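Long-range contact in NAD dependent epimerase/dehydratase family (uncultured archaeon MedDCM-OCT-S05-C57, PDB 5Y1F), which probably oxidises L-threonine at its 3-position as a monomeric dehydrogenase and binds NAD+ as its cofactor: residues 133-138 against 148-153. Numbering follows the deposited sequence.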
ATOM      1  N   ALA A 133       3.674  -2.293  -9.224  1.00  7.45           N
ATOM      2  CA  ALA A 133       4.979  -2.852  -9.580  1.00  6.84           C
ATOM      3  C   ALA A 133       4.849  -4.229 -10.244  1.00  7.33           C
ATOM      4  O   ALA A 133       5.840  -4.733 -10.718  1.00  8.02           O
ATOM      5  CB  ALA A 133       5.834  -2.953  -8.333  1.00  8.06           C
ATOM      6  N   VAL A 134       3.655  -4.834 -10.316  1.00  8.13           N
ATOM      7  CA  VAL A 134       3.538  -6.052 -11.084  1.00  7.23           C
ATOM      8  C   VAL A 134       3.735  -5.843 -12.563  1.00  7.30           C
ATOM      9  O   VAL A 134       3.956  -6.812 -13.288  1.00  8.09           O
ATOM     10  CB  VAL A 134       2.172  -6.749 -10.841  1.00  8.23           C
ATOM     11  CG1 VAL A 134       2.024  -7.243  -9.425  1.00  8.54           C
ATOM     12  CG2 VAL A 134       0.981  -5.933 -11.287  1.00  8.09           C
ATOM     13  N   PHE A 135       3.592  -4.617 -13.046  1.00  6.82           N
ATOM     14  CA  PHE A 135       3.668  -4.329 -14.475  1.00  7.47           C
ATOM     15  C   PHE A 135       5.074  -3.975 -14.899  1.00  7.86           C
ATOM     16  O   PHE A 135       5.845  -3.337 -14.153  1.00  8.19           O
ATOM     17  CB  PHE A 135       2.751  -3.169 -14.837  1.00  7.60           C
ATOM     18  CG  PHE A 135       1.296  -3.420 -14.495  1.00  7.82           C
ATOM     19  CD1 PHE A 135       0.630  -4.472 -15.067  1.00  8.92           C
ATOM     20  CD2 PHE A 135       0.623  -2.617 -13.577  1.00  8.88           C
ATOM     21  CE1 PHE A 135      -0.762  -4.659 -14.783  1.00 10.03           C
ATOM     22  CE2 PHE A 135      -0.727  -2.832 -13.285  1.00  9.40           C
ATOM     23  CZ  PHE A 135      -1.407  -3.833 -13.887  1.00 10.72           C
ATOM     24  N   GLY A 136       5.403  -4.375 -16.119  1.00  8.20           N
ATOM     25  CA  GLY A 136       6.645  -3.956 -16.759  1.00  9.10           C
ATOM     26  C   GLY A 136       6.411  -3.280 -18.082  1.00  8.91           C
ATOM     27  O   GLY A 136       5.290  -3.099 -18.493  1.00  9.76           O
ATOM     28  N   PRO A 137       7.499  -2.875 -18.780  1.00  9.72           N
ATOM     29  CA  PRO A 137       7.348  -2.022 -19.955  1.00 10.99           C
ATOM     30  C   PRO A 137       6.885  -2.747 -21.204  1.00 10.74           C
ATOM     31  O   PRO A 137       6.780  -2.124 -22.253  1.00 12.86           O
ATOM     32  CB  PRO A 137       8.752  -1.473 -20.198  1.00 13.55           C
ATOM     33  CG  PRO A 137       9.653  -2.244 -19.360  1.00 15.45           C
ATOM     34  CD  PRO A 137       8.885  -2.938 -18.299  1.00 10.85           C
ATOM     35  N   ASP A 138       6.599  -4.013 -21.124  1.00 11.26           N
ATOM     36  CA  ASP A 138       6.091  -4.815 -22.263  1.00 13.17           C
ATOM     37  C   ASP A 138       4.598  -4.650 -22.405  1.00 13.53           C
ATOM     38  O   ASP A 138       4.010  -5.105 -23.424  1.00 17.75           O
ATOM     39  CB  ASP A 138       6.410  -6.315 -22.031  1.00 13.90           C
ATOM     40  CG  ASP A 138       5.767  -6.888 -20.798  1.00 15.94           C
ATOM     41  OD1 ASP A 138       5.970  -6.325 -19.700  1.00 13.43           O
ATOM     42  OD2 ASP A 138       5.137  -7.998 -20.888  1.00 17.65           O
ATOM     43  N   VAL A 148      -3.341  -7.915 -18.389  1.00 11.56           N
ATOM     44  CA  VAL A 148      -2.196  -7.946 -19.269  1.00 10.31           C
ATOM     45  C   VAL A 148      -1.147  -8.828 -18.618  1.00 10.77           C
ATOM     46  O   VAL A 148      -1.232  -9.188 -17.453  1.00 11.53           O
ATOM     47  CB  VAL A 148      -1.615  -6.549 -19.557  1.00 13.77           C
ATOM     48  CG1 VAL A 148      -2.578  -5.763 -20.426  1.00 17.15           C
ATOM     49  CG2 VAL A 148      -1.233  -5.839 -18.286  1.00 14.92           C
ATOM     50  N   GLU A 149      -0.162  -9.208 -19.394  1.00 10.48           N
ATOM     51  CA  GLU A 149       0.944 -10.009 -18.874  1.00 10.89           C
ATOM     52  C   GLU A 149       1.723  -9.242 -17.795  1.00 10.18           C
ATOM     53  O   GLU A 149       1.882  -8.026 -17.904  1.00 11.15           O
ATOM     54  CB  GLU A 149       1.919 -10.386 -19.996  1.00 14.54           C
ATOM     55  CG  GLU A 149       1.374 -11.402 -20.987  1.00 16.56           C
ATOM     56  CD  GLU A 149       1.029 -12.752 -20.347  1.00 23.97           C
ATOM     57  OE1 GLU A 149      -0.165 -13.026 -20.088  1.00 29.14           O
ATOM     58  OE2 GLU A 149       1.960 -13.546 -20.073  1.00 34.30           O
ATOM     59  N   LEU A 150       2.201  -9.984 -16.813  1.00 10.24           N
ATOM     60  CA  LEU A 150       2.908  -9.410 -15.672  1.00  9.57           C
ATOM     61  C   LEU A 150       4.370  -9.823 -15.686  1.00  9.98           C
ATOM     62  O   LEU A 150       4.729 -10.940 -15.267  1.00 10.93           O
ATOM     63  CB  LEU A 150       2.236  -9.832 -14.375  1.00  9.44           C
ATOM     64  CG  LEU A 150       0.741  -9.569 -14.297  1.00  9.87           C
ATOM     65  CD1 LEU A 150       0.171 -10.107 -13.006  1.00 10.88           C
ATOM     66  CD2 LEU A 150       0.359  -8.109 -14.479  1.00 10.47           C
ATOM     67  N   ASN A 151       5.195  -8.954 -16.233  1.00  8.61           N
ATOM     68  CA  ASN A 151       6.625  -9.199 -16.359  1.00  9.05           C
ATOM     69  C   ASN A 151       7.418  -8.070 -15.725  1.00  9.14           C
ATOM     70  O   ASN A 151       8.071  -7.263 -16.374  1.00  9.97           O
ATOM     71  CB  ASN A 151       7.011  -9.360 -17.839  1.00 11.19           C
ATOM     72  CG  ASN A 151       6.334 -10.569 -18.472  1.00 12.65           C
ATOM     73  OD1 ASN A 151       5.530 -10.424 -19.408  1.00 16.59           O
ATOM     74  ND2 ASN A 151       6.656 -11.724 -17.978  1.00 12.74           N
ATOM     75  N   PRO A 152       7.320  -7.961 -14.426  1.00  8.20           N
ATOM     76  CA  PRO A 152       7.971  -6.877 -13.721  1.00  9.20           C
ATOM     77  C   PRO A 152       9.476  -6.927 -13.816  1.00  9.32           C
ATOM     78  O   PRO A 152      10.065  -8.025 -13.859  1.00  9.76           O
ATOM     79  CB  PRO A 152       7.537  -7.088 -12.266  1.00 10.67           C
ATOM     80  CG  PRO A 152       7.197  -8.475 -12.159  1.00 10.13           C
ATOM     81  CD  PRO A 152       6.586  -8.826 -13.493  1.00  9.59           C
ATOM     82  N   LYS A 153      10.078  -5.754 -13.704  1.00  9.06           N
ATOM     83  CA  LYS A 153      11.529  -5.597 -13.751  1.00 11.01           C
ATOM     84  C   LYS A 153      12.124  -5.308 -12.388  1.00 12.05           C
ATOM     85  O   LYS A 153      13.259  -4.779 -12.310  1.00 16.96           O
ATOM     86  CB  LYS A 153      11.878  -4.434 -14.694  1.00 11.34           C
ATOM     87  CG  LYS A 153      11.443  -4.612 -16.130  1.00 15.95           C
ATOM     88  CD  LYS A 153      12.046  -5.857 -16.727  1.00 21.55           C
ATOM     89  CE  LYS A 153      11.866  -5.907 -18.238  1.00 28.61           C
ATOM     90  NZ  LYS A 153      13.149  -6.122 -18.959  1.00 37.93           N
TER
HETATM   91  O   HOH W   1       8.536  -3.287 -13.606  1.00  8.69           O
HETATM   92  O   HOH W   2       4.277  -6.604 -17.554  1.00  9.50           O
HETATM   93  O   HOH W   3       8.611  -6.349 -18.874  1.00 16.25           O
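Gly136 and Pro152 bring the two backbones together, their CA atoms 4.4 Å apart, and three waters join the segments. One accepts from Gly136 N and Asn151 N and donates to Glu149 O and Asp138 OD1, a four-way bridge; another links Asp138 OD1 to Asn151 O, and the third runs from Phe135 O to Lys153 N. The Pro152 ring packs against the carbonyls of Ala133 and Val134, CB lying 3.3 Å from Ala133 O and CD 3.3 Å from Val134 O, a buried carbonyl without a polar partner. Both segments belong to the long connection between strand 125-131 and helix 155-174 of the Rossmann-type domain, the helix that carries the NAD+-binding Tyr156 and Lys160; Ala133 packs on Tyr156, Val134 on Lys160. With CG anti to its carbonyl carbon (chi1 -59°), Phe135 presents the CD1-CE1 side of its ring obliquely to two methyls: CE1 is 3.6 Å from Leu150 CD2 and 3.7 Å from Val148 CG2. Val134 CG2 covers one ring face, 3.8 Å above its centre, and also meets Leu150 CD2 at 3.9 Å. An alanine at Phe135 is likely to open a gap beside these three methyls. Towards solvent, Pro137 CD rests against Lys153 CG.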